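Local coordinates for protein endo-beta-mannanase (Rhizomucor miehei, PDB 4QP0) that probably hydrolyses internal beta-1,4-mannosidic linkages at random in mannans, galactomannans and glucomannans, as a secreted TIM-barrel enzyme of glycoside hydrolase family 5, at residues P10-D15 with I250-F255; Q67-S72 with V121-G126; G87-I92 with V159-D164; D130-N135 with D140-Y145. All blocks are in the same frame, centred on the assembly; numbering follows the deposited sequence.

Interaction 1: residues P10-D15 with I250-F255; sequences PQFTLD and IDFGTF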
loop_
_atom_site.group_PDB
_atom_site.type_symbol
_atom_site.label_atom_id
_atom_site.label_comp_id
_atom_site.label_asym_id
_atom_site.label_seq_id
_atom_site.Cartn_x
_atom_site.Cartn_y
_atom_site.Cartn_z
ATOM N N PRO A 10 3.539 -1.638 19.586
ATOM C CA PRO A 10 4.188 -2.168 18.381
ATOM C C PRO A 10 3.357 -3.190 17.587
ATOM O O PRO A 10 3.748 -3.553 16.480
ATOM C CB PRO A 10 5.455 -2.833 18.935
ATOM C CG PRO A 10 5.090 -3.236 20.327
ATOM C CD PRO A 10 4.131 -2.189 20.823
ATOM N N GLN A 11 2.230 -3.642 18.134
ATOM C CA GLN A 11 1.440 -4.692 17.480
ATOM C C GLN A 11 0.144 -4.185 16.854
ATOM O O GLN A 11 -0.451 -3.205 17.317
ATOM C CB GLN A 11 1.093 -5.817 18.462
ATOM C CG GLN A 11 2.276 -6.453 19.163
ATOM C CD GLN A 11 1.854 -7.265 20.373
ATOM O OE1 GLN A 11 1.191 -6.756 21.282
ATOM N NE2 GLN A 11 2.233 -8.539 20.390
ATOM N N PHE A 12 -0.282 -4.870 15.797
ATOM C CA PHE A 12 -1.644 -4.754 15.318
ATOM C C PHE A 12 -2.503 -5.597 16.236
ATOM O O PHE A 12 -2.028 -6.580 16.802
ATOM C CB PHE A 12 -1.775 -5.279 13.893
ATOM C CG PHE A 12 -1.216 -4.359 12.853
ATOM C CD1 PHE A 12 -1.691 -3.044 12.727
ATOM C CD2 PHE A 12 -0.233 -4.803 11.980
ATOM C CE1 PHE A 12 -1.176 -2.203 11.763
ATOM C CE2 PHE A 12 0.281 -3.965 11.013
ATOM C CZ PHE A 12 -0.191 -2.662 10.904
ATOM N N THR A 13 -3.768 -5.216 16.378
ATOM C CA THR A 13 -4.667 -5.951 17.251
ATOM C C THR A 13 -6.050 -6.109 16.625
ATOM O O THR A 13 -6.616 -5.159 16.074
ATOM C CB THR A 13 -4.696 -5.356 18.685
ATOM O OG1 THR A 13 -5.522 -6.161 19.523
ATOM C CG2 THR A 13 -5.209 -3.907 18.713
ATOM N N LEU A 14 -6.559 -7.335 16.673
ATOM C CA LEU A 14 -7.898 -7.645 16.194
ATOM C C LEU A 14 -8.685 -8.308 17.314
ATOM O O LEU A 14 -8.358 -9.423 17.743
ATOM C CB LEU A 14 -7.841 -8.549 14.959
ATOM C CG LEU A 14 -9.102 -8.613 14.087
ATOM C CD1 LEU A 14 -9.611 -7.223 13.712
ATOM C CD2 LEU A 14 -8.828 -9.436 12.840
ATOM N N ASP A 15 -9.725 -7.610 17.772
ATOM C CA ASP A 15 -10.458 -7.960 18.990
ATOM C C ASP A 15 -9.538 -7.736 20.188
ATOM O O ASP A 15 -8.997 -6.639 20.355
ATOM C CB ASP A 15 -11.008 -9.397 18.947
ATOM C CG ASP A 15 -12.027 -9.610 17.831
ATOM O OD1 ASP A 15 -12.996 -8.822 17.736
ATOM O OD2 ASP A 15 -11.866 -10.582 17.057
ATOM N N ILE A 250 -0.827 9.059 11.818
ATOM C CA ILE A 250 -0.387 7.831 11.140
ATOM C C ILE A 250 -0.339 6.691 12.158
ATOM O O ILE A 250 0.420 6.750 13.128
ATOM C CB ILE A 250 1.017 8.014 10.505
ATOM C CG1 ILE A 250 1.057 9.223 9.546
ATOM C CG2 ILE A 250 1.482 6.731 9.826
ATOM C CD1 ILE A 250 0.479 8.983 8.163
ATOM N N ASP A 251 -1.136 5.653 11.937
ATOM C CA ASP A 251 -1.264 4.563 12.919
ATOM C C ASP A 251 -0.196 3.487 12.812
ATOM O O ASP A 251 0.226 2.933 13.826
ATOM C CB ASP A 251 -2.644 3.918 12.833
ATOM C CG ASP A 251 -3.763 4.915 13.056
ATOM O OD1 ASP A 251 -3.779 5.581 14.119
ATOM O OD2 ASP A 251 -4.624 5.027 12.164
ATOM N N PHE A 252 0.217 3.175 11.586
ATOM C CA PHE A 252 1.322 2.248 11.354
ATOM C C PHE A 252 2.242 2.724 10.226
ATOM O O PHE A 252 1.841 3.520 9.372
ATOM C CB PHE A 252 0.816 0.818 11.110
ATOM C CG PHE A 252 0.003 0.654 9.855
ATOM C CD1 PHE A 252 0.609 0.279 8.665
ATOM C CD2 PHE A 252 -1.376 0.853 9.868
ATOM C CE1 PHE A 252 -0.139 0.128 7.508
ATOM C CE2 PHE A 252 -2.131 0.699 8.713
ATOM C CZ PHE A 252 -1.512 0.338 7.531
ATOM N N GLY A 253 3.483 2.250 10.251
ATOM C CA GLY A 253 4.469 2.584 9.230
ATOM C C GLY A 253 4.590 1.496 8.182
ATOM O O GLY A 253 4.377 0.306 8.463
ATOM N N THR A 254 4.936 1.909 6.970
ATOM C CA THR A 254 5.083 0.977 5.869
ATOM C C THR A 254 6.445 1.113 5.223
ATOM O O THR A 254 6.969 2.219 5.077
ATOM C CB THR A 254 4.020 1.223 4.791
ATOM O OG1 THR A 254 3.861 2.637 4.614
ATOM C CG2 THR A 254 2.691 0.630 5.209
ATOM N N PHE A 255 7.006 -0.028 4.849
ATOM C CA PHE A 255 8.197 -0.070 4.020
ATOM C C PHE A 255 8.189 -1.226 3.003
ATOM O O PHE A 255 7.511 -2.248 3.177
ATOM C CB PHE A 255 9.473 -0.043 4.872
ATOM C CG PHE A 255 9.827 -1.358 5.523
ATOM C CD1 PHE A 255 10.856 -2.139 5.015
ATOM C CD2 PHE A 255 9.163 -1.795 6.664
ATOM C CE1 PHE A 255 11.211 -3.337 5.619
ATOM C CE2 PHE A 255 9.512 -2.998 7.276
ATOM C CZ PHE A 255 10.542 -3.763 6.755
#
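The ring of F12 presents its edge to one face of the F252 ring, a T-shaped (edge-to-face) pair with centroids 5.1 Å apart and planes at 75°. The CZ corner leads: F12 CZ lies 3.5 Å from F252 CG, which sits close to the plane of the F12 ring. Beside it, F12 CE1 stands 3.6 Å from F252 CD2. The approach is therefore over the root of the F252 ring rather than its far rim, and F252 CB joins in at 3.6 Å from F12 CZ. F252 holds CG between its backbone N and carbonyl carbon (chi1 65°), which places the ring in the path of F12. Phenylalanine suits both positions, because the contact is buried and wholly apolar, and the slightly positive C-H edge of one ring favours the electron-rich face of the other. F168 makes a second edge-to-face pair with F12, while L214 touches both F12 and F252. D251, just before F252, is fixed by a salt bridge to K207 and a bond from the backbone N of V215. F12 belongs to the N-terminal antiparallel strands, and F252 directly precedes strand 253-257. The aromatic cluster thus lies where barrel strands begin, consistent with an N-terminal hairpin that caps the bottom of a (beta/alpha)8 barrel, remote from the strands' C-terminal ends where such enzymes carry their active sites.

Interaction 2: residues Q67-S72 with V121-G126; sequences QQWDSS and VKNFGG
W69 swings its indole out with CG opposite the backbone N (chi1 -173°), and N123 turns CG away from its carbonyl carbon; the asparagine lies over one face of the indole, the two side chains running past each other in opposite directions. N123 CB sits over the five-membered ring in a CH-pi contact, 3.9 Å from its centroid, N123 CG is 3.5 Å from W69 CB, and the amide plane is only 17° from that of the indole. The carbonyl N123 O lies over the indole too, 3.5 Å from W69 CZ2. This joins two excursions of the TIM barrel: strand 67-70, half of a beta-hairpin with 75-78, and the C-terminal end of helix 116-124, closed by a Schellman motif at G125, whose positive phi suits glycine. Farther along the indole, the six-membered ring turns its edge to the face of F124, T-shaped at 68°, with W69 CZ3 3.8 Å from F124 CZ. A broad, partly exposed tryptophan can serve both neighbours at once. Its backbone N is bonded to the hydroxyl of Y119.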
loop_
_atom_site.group_PDB
_atom_site.type_symbol
_atom_site.label_atom_id
_atom_site.label_comp_id
_atom_site.label_asym_id
_atom_site.label_seq_id
_atom_site.Cartn_x
_atom_site.Cartn_y
_atom_site.Cartn_z
ATOM N N GLN A 67 -11.395 7.849 -11.544
ATOM C CA GLN A 67 -11.319 9.299 -11.757
ATOM C C GLN A 67 -10.897 9.607 -13.183
ATOM O O GLN A 67 -10.301 8.769 -13.862
ATOM C CB GLN A 67 -10.310 9.949 -10.823
ATOM C CG GLN A 67 -10.809 10.267 -9.434
ATOM C CD GLN A 67 -9.659 10.541 -8.482
ATOM O OE1 GLN A 67 -8.804 9.677 -8.244
ATOM N NE2 GLN A 67 -9.634 11.742 -7.927
ATOM N N GLN A 68 -11.187 10.830 -13.613
ATOM C CA GLN A 68 -10.976 11.249 -14.991
ATOM C C GLN A 68 -11.248 12.745 -15.114
ATOM O O GLN A 68 -12.112 13.291 -14.427
ATOM C CB GLN A 68 -11.872 10.423 -15.921
ATOM C CG GLN A 68 -12.389 11.103 -17.174
ATOM C CD GLN A 68 -13.357 10.218 -17.939
ATOM O OE1 GLN A 68 -13.041 9.073 -18.277
ATOM N NE2 GLN A 68 -14.543 10.748 -18.217
ATOM N N TRP A 69 -10.481 13.403 -15.977
ATOM C CA TRP A 69 -10.651 14.820 -16.219
ATOM C C TRP A 69 -11.708 15.056 -17.251
ATOM O O TRP A 69 -11.734 14.400 -18.294
ATOM C CB TRP A 69 -9.347 15.443 -16.669
ATOM C CG TRP A 69 -9.443 16.939 -16.770
ATOM C CD1 TRP A 69 -9.553 17.710 -17.925
ATOM C CD2 TRP A 69 -9.475 17.905 -15.664
ATOM N NE1 TRP A 69 -9.629 19.048 -17.620
ATOM C CE2 TRP A 69 -9.591 19.235 -16.284
ATOM C CE3 TRP A 69 -9.408 17.809 -14.278
ATOM C CZ2 TRP A 69 -9.635 20.398 -15.526
ATOM C CZ3 TRP A 69 -9.456 18.989 -13.525
ATOM C CH2 TRP A 69 -9.568 20.250 -14.135
ATOM N N ASP A 70 -12.595 16.002 -16.964
ATOM C CA ASP A 70 -13.625 16.402 -17.914
ATOM C C ASP A 70 -13.238 17.732 -18.560
ATOM O O ASP A 70 -13.314 18.792 -17.927
ATOM C CB ASP A 70 -14.985 16.506 -17.218
ATOM C CG ASP A 70 -16.149 16.327 -18.175
ATOM O OD1 ASP A 70 -15.928 16.244 -19.406
ATOM O OD2 ASP A 70 -17.295 16.265 -17.683
ATOM N N SER A 71 -12.806 17.658 -19.818
ATOM C CA SER A 71 -12.343 18.833 -20.564
ATOM C C SER A 71 -13.469 19.826 -20.859
ATOM O O SER A 71 -13.219 21.024 -21.022
ATOM C CB SER A 71 -11.621 18.414 -21.854
ATOM O OG SER A 71 -12.271 17.321 -22.485
ATOM N N SER A 72 -14.702 19.319 -20.909
ATOM C CA SER A 72 -15.896 20.146 -21.111
ATOM C C SER A 72 -16.296 20.890 -19.832
ATOM O O SER A 72 -16.631 22.077 -19.875
ATOM C CB SER A 72 -17.073 19.288 -21.603
ATOM O OG SER A 72 -16.768 18.619 -22.818
ATOM N N VAL A 121 -1.625 16.428 -11.835
ATOM C CA VAL A 121 -0.701 17.510 -12.171
ATOM C C VAL A 121 -0.865 17.991 -13.616
ATOM O O VAL A 121 -0.882 19.199 -13.872
ATOM C CB VAL A 121 0.767 17.113 -11.884
ATOM C CG1 VAL A 121 1.706 18.285 -12.135
ATOM C CG2 VAL A 121 0.915 16.633 -10.448
ATOM N N LYS A 122 -0.979 17.045 -14.545
ATOM C CA LYS A 122 -1.167 17.342 -15.961
ATOM C C LYS A 122 -2.444 18.145 -16.179
ATOM O O LYS A 122 -2.405 19.244 -16.746
ATOM C CB LYS A 122 -1.213 16.040 -16.767
ATOM C CG LYS A 122 -1.537 16.204 -18.247
ATOM C CD LYS A 122 -1.673 14.869 -18.967
ATOM C CE LYS A 122 -2.681 13.944 -18.292
ATOM N NZ LYS A 122 -3.625 13.303 -19.255
ATOM N N ASN A 123 -3.560 17.602 -15.693
ATOM C CA ASN A 123 -4.888 18.164 -15.950
ATOM C C ASN A 123 -5.234 19.441 -15.172
ATOM O O ASN A 123 -6.113 20.199 -15.588
ATOM C CB ASN A 123 -5.963 17.089 -15.778
ATOM C CG ASN A 123 -5.841 15.976 -16.807
ATOM O OD1 ASN A 123 -5.412 14.870 -16.490
ATOM N ND2 ASN A 123 -6.210 16.270 -18.049
ATOM N N PHE A 124 -4.549 19.689 -14.057
ATOM C CA PHE A 124 -4.735 20.950 -13.318
ATOM C C PHE A 124 -3.827 22.101 -13.786
ATOM O O PHE A 124 -4.042 23.261 -13.421
ATOM C CB PHE A 124 -4.623 20.732 -11.804
ATOM C CG PHE A 124 -5.925 20.357 -11.151
ATOM C CD1 PHE A 124 -6.903 21.323 -10.912
ATOM C CD2 PHE A 124 -6.181 19.040 -10.781
ATOM C CE1 PHE A 124 -8.109 20.980 -10.318
ATOM C CE2 PHE A 124 -7.381 18.689 -10.183
ATOM C CZ PHE A 124 -8.348 19.659 -9.954
ATOM N N GLY A 125 -2.825 21.773 -14.600
ATOM C CA GLY A 125 -1.935 22.773 -15.184
ATOM C C GLY A 125 -0.556 22.831 -14.552
ATOM O O GLY A 125 0.245 23.699 -14.890
ATOM N N GLY A 126 -0.275 21.912 -13.633
ATOM C CA GLY A 126 1.034 21.862 -12.978
ATOM C C GLY A 126 2.100 21.314 -13.905
ATOM O O GLY A 126 1.788 20.636 -14.890
#

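Interaction 3: residues G87-I92 with V159-D164; sequences GRIDYI and VKYKDD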
loop_
_atom_site.group_PDB
_atom_site.type_symbol
_atom_site.label_atom_id
_atom_site.label_comp_id
_atom_site.label_asym_id
_atom_site.label_seq_id
_atom_site.Cartn_x
_atom_site.Cartn_y
_atom_site.Cartn_z
ATOM N N GLY A 87 -18.244 0.401 -8.116
ATOM C CA GLY A 87 -19.038 -0.794 -7.862
ATOM C C GLY A 87 -18.174 -2.044 -7.908
ATOM O O GLY A 87 -18.477 -3.048 -7.246
ATOM N N ARG A 88 -17.097 -1.978 -8.697
ATOM C CA ARG A 88 -16.067 -3.019 -8.712
ATOM C C ARG A 88 -15.383 -3.151 -7.342
ATOM O O ARG A 88 -15.019 -4.259 -6.918
ATOM C CB ARG A 88 -15.020 -2.739 -9.791
ATOM C CG ARG A 88 -15.451 -3.077 -11.213
ATOM C CD ARG A 88 -14.274 -2.962 -12.171
ATOM N NE ARG A 88 -14.525 -3.632 -13.442
ATOM C CZ ARG A 88 -14.201 -4.897 -13.714
ATOM N NH1 ARG A 88 -13.595 -5.661 -12.807
ATOM N NH2 ARG A 88 -14.482 -5.403 -14.908
ATOM N N ILE A 89 -15.204 -2.023 -6.656
ATOM C CA ILE A 89 -14.633 -2.042 -5.309
ATOM C C ILE A 89 -15.637 -2.670 -4.341
ATOM O O ILE A 89 -15.260 -3.528 -3.536
ATOM C CB ILE A 89 -14.170 -0.644 -4.843
ATOM C CG1 ILE A 89 -13.109 -0.079 -5.790
ATOM C CG2 ILE A 89 -13.630 -0.687 -3.419
ATOM C CD1 ILE A 89 -11.867 -0.938 -5.963
ATOM N N ASP A 90 -16.910 -2.267 -4.456
ATOM C CA ASP A 90 -18.000 -2.826 -3.654
ATOM C C ASP A 90 -17.959 -4.355 -3.699
ATOM O O ASP A 90 -18.097 -5.019 -2.680
ATOM C CB ASP A 90 -19.370 -2.336 -4.159
ATOM C CG ASP A 90 -19.636 -0.839 -3.883
ATOM O OD1 ASP A 90 -18.799 -0.128 -3.284
ATOM O OD2 ASP A 90 -20.721 -0.368 -4.272
ATOM N N TYR A 91 -17.767 -4.904 -4.892
ATOM C CA TYR A 91 -17.733 -6.346 -5.066
ATOM C C TYR A 91 -16.496 -6.956 -4.418
ATOM O O TYR A 91 -16.566 -8.040 -3.835
ATOM C CB TYR A 91 -17.836 -6.724 -6.546
ATOM C CG TYR A 91 -17.879 -8.221 -6.772
ATOM C CD1 TYR A 91 -19.055 -8.950 -6.568
ATOM C CD2 TYR A 91 -16.736 -8.916 -7.176
ATOM C CE1 TYR A 91 -19.090 -10.327 -6.767
ATOM C CE2 TYR A 91 -16.763 -10.291 -7.376
ATOM C CZ TYR A 91 -17.936 -10.987 -7.174
ATOM O OH TYR A 91 -17.948 -12.346 -7.377
ATOM N N ILE A 92 -15.369 -6.252 -4.507
ATOM C CA ILE A 92 -14.128 -6.715 -3.886
ATOM C C ILE A 92 -14.285 -6.811 -2.367
ATOM O O ILE A 92 -13.974 -7.850 -1.770
ATOM C CB ILE A 92 -12.925 -5.829 -4.270
ATOM C CG1 ILE A 92 -12.551 -6.070 -5.733
ATOM C CG2 ILE A 92 -11.726 -6.125 -3.376
ATOM C CD1 ILE A 92 -11.688 -4.978 -6.337
ATOM N N VAL A 159 -23.156 -1.022 3.636
ATOM C CA VAL A 159 -22.189 -0.510 4.607
ATOM C C VAL A 159 -21.305 0.569 3.975
ATOM O O VAL A 159 -20.703 0.348 2.918
ATOM C CB VAL A 159 -21.290 -1.646 5.166
ATOM C CG1 VAL A 159 -20.483 -1.146 6.355
ATOM C CG2 VAL A 159 -22.120 -2.865 5.574
ATOM N N LYS A 160 -21.235 1.734 4.621
ATOM C CA LYS A 160 -20.333 2.799 4.184
ATOM C C LYS A 160 -18.901 2.300 4.345
ATOM O O LYS A 160 -18.619 1.535 5.270
ATOM C CB LYS A 160 -20.537 4.080 4.997
ATOM C CG LYS A 160 -21.917 4.708 4.858
ATOM C CD LYS A 160 -21.942 6.141 5.370
ATOM C CE LYS A 160 -23.369 6.657 5.465
ATOM N NZ LYS A 160 -23.424 8.081 5.897
ATOM N N TYR A 161 -18.012 2.720 3.441
ATOM C CA TYR A 161 -16.603 2.310 3.479
ATOM C C TYR A 161 -15.984 2.615 4.833
ATOM O O TYR A 161 -15.423 1.720 5.477
ATOM C CB TYR A 161 -15.805 2.986 2.366
ATOM C CG TYR A 161 -16.005 2.385 0.995
ATOM C CD1 TYR A 161 -17.128 1.599 0.701
ATOM C CD2 TYR A 161 -15.083 2.616 -0.018
ATOM C CE1 TYR A 161 -17.313 1.049 -0.557
ATOM C CE2 TYR A 161 -15.267 2.078 -1.286
ATOM C CZ TYR A 161 -16.379 1.295 -1.548
ATOM O OH TYR A 161 -16.550 0.757 -2.805
ATOM N N LYS A 162 -16.127 3.865 5.277
ATOM C CA LYS A 162 -15.603 4.294 6.567
ATOM C C LYS A 162 -16.122 3.483 7.770
ATOM O O LYS A 162 -15.509 3.492 8.837
ATOM C CB LYS A 162 -15.856 5.784 6.777
ATOM C CG LYS A 162 -17.317 6.180 6.835
ATOM C CD LYS A 162 -17.449 7.694 6.837
ATOM C CE LYS A 162 -18.876 8.120 7.149
ATOM N NZ LYS A 162 -19.085 9.596 7.024
ATOM N N ASP A 163 -17.250 2.800 7.603
ATOM C CA ASP A 163 -17.815 2.006 8.689
ATOM C C ASP A 163 -17.590 0.508 8.476
ATOM O O ASP A 163 -18.071 -0.307 9.259
ATOM C CB ASP A 163 -19.304 2.308 8.870
ATOM C CG ASP A 163 -19.569 3.762 9.250
ATOM O OD1 ASP A 163 -18.795 4.345 10.042
ATOM O OD2 ASP A 163 -20.568 4.321 8.754
ATOM N N ASP A 164 -16.837 0.156 7.435
ATOM C CA ASP A 164 -16.653 -1.245 7.069
ATOM C C ASP A 164 -15.438 -1.937 7.721
ATOM O O ASP A 164 -14.305 -1.692 7.324
ATOM C CB ASP A 164 -16.600 -1.398 5.545
ATOM C CG ASP A 164 -17.093 -2.754 5.089
ATOM O OD1 ASP A 164 -16.900 -3.740 5.833
ATOM O OD2 ASP A 164 -17.688 -2.836 3.994
#
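Y161 points its hydroxyl end-on at helix 87-98, crossing the side chains of I89 and D90 at about a right angle. The helix is one of those that surround the TIM barrel, and Y161 belongs to a 3-10 turn, so the contact joins helix 87-98 to the connection between helix 136-151 and barrel strand 167-171. D90 carries CG anti to its carbonyl carbon (chi1 -70°), which brings OD1 to the phenol. Y161 OH donates to D90 OD1 at 2.5 Å, a very short bond whose exact length deserves caution. The carboxylate is turned 77° from the ring, yet OD1 lies near the ring plane, at its edge. The other oxygen, OD2, takes a salt bridge from R152 and the backbone N-H of S155; both oxygens of this buried acid are thus engaged. Tyrosine suits the site by combining a long apolar ring with a polar tip. The methyl I89 CG2 packs against the end of the phenol, 3.3 Å from Y161 OH and 3.9 Å from Y161 CE2.

Interaction 4: residues D130-N135 with D140-Y145; sequences DDFYTN and DSFKEY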
loop_
_atom_site.group_PDB
_atom_site.type_symbol
_atom_site.label_atom_id
_atom_site.label_comp_id
_atom_site.label_asym_id
_atom_site.label_seq_id
_atom_site.Cartn_x
_atom_site.Cartn_y
_atom_site.Cartn_z
ATOM N N ASP A 130 5.946 17.212 -7.719
ATOM C CA ASP A 130 5.699 17.615 -6.346
ATOM C C ASP A 130 4.745 18.810 -6.215
ATOM O O ASP A 130 4.524 19.297 -5.101
ATOM C CB ASP A 130 7.024 17.925 -5.651
ATOM C CG ASP A 130 7.718 19.139 -6.245
ATOM O OD1 ASP A 130 7.814 20.172 -5.543
ATOM O OD2 ASP A 130 8.148 19.061 -7.418
ATOM N N ASP A 131 4.193 19.283 -7.335
ATOM C CA ASP A 131 3.096 20.262 -7.299
ATOM C C ASP A 131 1.930 19.682 -6.509
ATOM O O ASP A 131 1.219 20.409 -5.800
ATOM C CB ASP A 131 2.611 20.632 -8.707
ATOM C CG ASP A 131 3.432 21.740 -9.353
ATOM O OD1 ASP A 131 4.049 22.543 -8.623
ATOM O OD2 ASP A 131 3.437 21.818 -10.600
ATOM N N PHE A 132 1.760 18.362 -6.631
ATOM C CA PHE A 132 0.722 17.609 -5.925
ATOM C C PHE A 132 0.822 17.731 -4.400
ATOM O O PHE A 132 -0.182 17.599 -3.695
ATOM C CB PHE A 132 0.770 16.135 -6.343
ATOM C CG PHE A 132 -0.428 15.341 -5.911
ATOM C CD1 PHE A 132 -1.682 15.604 -6.445
ATOM C CD2 PHE A 132 -0.301 14.328 -4.977
ATOM C CE1 PHE A 132 -2.790 14.876 -6.048
ATOM C CE2 PHE A 132 -1.405 13.587 -4.581
ATOM C CZ PHE A 132 -2.652 13.867 -5.111
ATOM N N TYR A 133 2.031 18.000 -3.909
ATOM C CA TYR A 133 2.298 18.113 -2.475
ATOM C C TYR A 133 2.029 19.501 -1.897
ATOM O O TYR A 133 1.905 19.648 -0.679
ATOM C CB TYR A 133 3.739 17.686 -2.161
ATOM C CG TYR A 133 4.086 16.274 -2.609
ATOM C CD1 TYR A 133 3.131 15.258 -2.601
ATOM C CD2 TYR A 133 5.376 15.952 -3.018
ATOM C CE1 TYR A 133 3.448 13.971 -3.005
ATOM C CE2 TYR A 133 5.700 14.667 -3.423
ATOM C CZ TYR A 133 4.733 13.682 -3.413
ATOM O OH TYR A 133 5.048 12.398 -3.807
ATOM N N THR A 134 1.926 20.512 -2.765
ATOM C CA THR A 134 1.733 21.906 -2.314
ATOM C C THR A 134 0.462 22.594 -2.837
ATOM O O THR A 134 -0.222 23.306 -2.091
ATOM C CB THR A 134 2.967 22.790 -2.609
ATOM O OG1 THR A 134 3.530 22.444 -3.884
ATOM C CG2 THR A 134 4.015 22.607 -1.529
ATOM N N ASN A 135 0.161 22.369 -4.115
ATOM C CA ASN A 135 -0.934 23.029 -4.825
ATOM C C ASN A 135 -2.293 22.836 -4.157
ATOM O O ASN A 135 -2.802 21.718 -4.114
ATOM C CB ASN A 135 -0.976 22.512 -6.267
ATOM C CG ASN A 135 -1.838 23.366 -7.171
ATOM O OD1 ASN A 135 -1.479 24.496 -7.509
ATOM N ND2 ASN A 135 -2.977 22.825 -7.582
ATOM N N ASP A 140 -7.235 19.746 -3.012
ATOM C CA ASP A 140 -8.690 19.758 -2.810
ATOM C C ASP A 140 -9.416 18.712 -3.656
ATOM O O ASP A 140 -10.487 18.223 -3.270
ATOM C CB ASP A 140 -9.262 21.151 -3.062
ATOM C CG ASP A 140 -8.995 22.100 -1.913
ATOM O OD1 ASP A 140 -8.719 21.618 -0.791
ATOM O OD2 ASP A 140 -9.066 23.328 -2.127
ATOM N N SER A 141 -8.815 18.375 -4.795
ATOM C CA SER A 141 -9.315 17.324 -5.669
ATOM C C SER A 141 -9.000 15.944 -5.093
ATOM O O SER A 141 -9.802 15.013 -5.224
ATOM C CB SER A 141 -8.717 17.469 -7.067
ATOM O OG SER A 141 -9.319 16.575 -7.981
ATOM N N PHE A 142 -7.835 15.809 -4.457
ATOM C CA PHE A 142 -7.495 14.571 -3.766
ATOM C C PHE A 142 -8.415 14.402 -2.564
ATOM O O PHE A 142 -8.929 13.307 -2.319
ATOM C CB PHE A 142 -6.009 14.532 -3.364
ATOM C CG PHE A 142 -5.538 13.178 -2.860
ATOM C CD1 PHE A 142 -6.156 11.987 -3.274
ATOM C CD2 PHE A 142 -4.451 13.090 -1.983
ATOM C CE1 PHE A 142 -5.718 10.753 -2.805
ATOM C CE2 PHE A 142 -4.008 11.852 -1.517
ATOM C CZ PHE A 142 -4.642 10.686 -1.927
ATOM N N LYS A 143 -8.648 15.496 -1.841
ATOM C CA LYS A 143 -9.542 15.480 -0.688
ATOM C C LYS A 143 -10.964 15.053 -1.059
ATOM O O LYS A 143 -11.493 14.084 -0.497
ATOM C CB LYS A 143 -9.556 16.834 0.009
ATOM C CG LYS A 143 -8.371 17.066 0.926
ATOM C CD LYS A 143 -8.413 18.474 1.499
ATOM C CE LYS A 143 -7.280 18.689 2.491
ATOM N NZ LYS A 143 -7.290 20.073 3.040
ATOM N N GLU A 144 -11.574 15.754 -2.012
ATOM C CA GLU A 144 -12.932 15.416 -2.439
ATOM C C GLU A 144 -13.056 13.950 -2.888
ATOM O O GLU A 144 -14.099 13.329 -2.683
ATOM C CB GLU A 144 -13.466 16.400 -3.496
ATOM C CG GLU A 144 -12.812 16.325 -4.873
ATOM C CD GLU A 144 -13.387 17.316 -5.887
ATOM O OE1 GLU A 144 -12.824 17.420 -7.008
ATOM O OE2 GLU A 144 -14.399 17.988 -5.572
ATOM N N TYR A 145 -11.987 13.397 -3.464
ATOM C CA TYR A 145 -11.954 11.982 -3.840
ATOM C C TYR A 145 -11.954 11.098 -2.597
ATOM O O TYR A 145 -12.736 10.141 -2.509
ATOM C CB TYR A 145 -10.747 11.664 -4.724
ATOM C CG TYR A 145 -10.638 10.203 -5.122
ATOM C CD1 TYR A 145 -11.519 9.648 -6.052
ATOM C CD2 TYR A 145 -9.660 9.375 -4.570
ATOM C CE1 TYR A 145 -11.425 8.317 -6.431
ATOM C CE2 TYR A 145 -9.562 8.031 -4.936
ATOM C CZ TYR A 145 -10.444 7.507 -5.868
ATOM O OH TYR A 145 -10.363 6.182 -6.245
#
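F132 brings the far corner of its ring against the root of the F142 side chain. F132 CZ is 3.7 Å from F142 CD2 and 3.8 Å from F142 CB, while F132 CE2 stands 4.0 Å from F142 CD2. The ring planes meet obliquely at 44°, with centroids 5.4 Å apart, so the pair is neither a stack nor a T; close apolar packing holds it. Both residues carry CG opposite the backbone N (chi1 -167° in F132, -170° in F142), which turns the two rings to each other, crossing at about a right angle as side chains. Phenylalanine suits both places, being large, flat and without a polar atom to satisfy in a buried setting: Y120 meets F132 obliquely and touches F142, M117 lies against F132, and W198 and I202 of helix 192-209 pack on F142. The contact thus sits among the helices outside the strands of the TIM barrel, where the chain enters helix 136-151. N135 is the N-cap of that helix, and the turn before it is drawn in by D131 O, which accepts from both T134 N and N135 N, the latter at 2.8 Å. Farther out, D131 OD2 receives the backbone N of Y128, and the hydroxyl of Y133 bonds to the carbonyl of R177. D130 OD2 accepts the backbone N of S187, and the D130 side chain touches C190, which is disulfide-bonded to C178.

Starting near the N terminus, residues 10-15 open interaction 1, which closes only at 250-255 and so encloses the other three. Interaction 2 opens at 67-72, and interaction 3 opens at 87-92 before interaction 2 closes at 121-126, so these two cross. Interaction 4, from 130-135 to 140-145, is a short local closure lying after interaction 2 yet nested within interaction 3, which ends at 159-164 and joins helix 87-98 to the connection leading into strand 167-171. Interactions 2 and 4 touch, with F124 CE2 3.6 Å from S141 CB, binding helix 116-124 to helix 136-151. Interactions 1 and 2 lie on opposite sides of the chain's centre, about 35 Å between centres: one at the barrel base, the other at a surface hairpin.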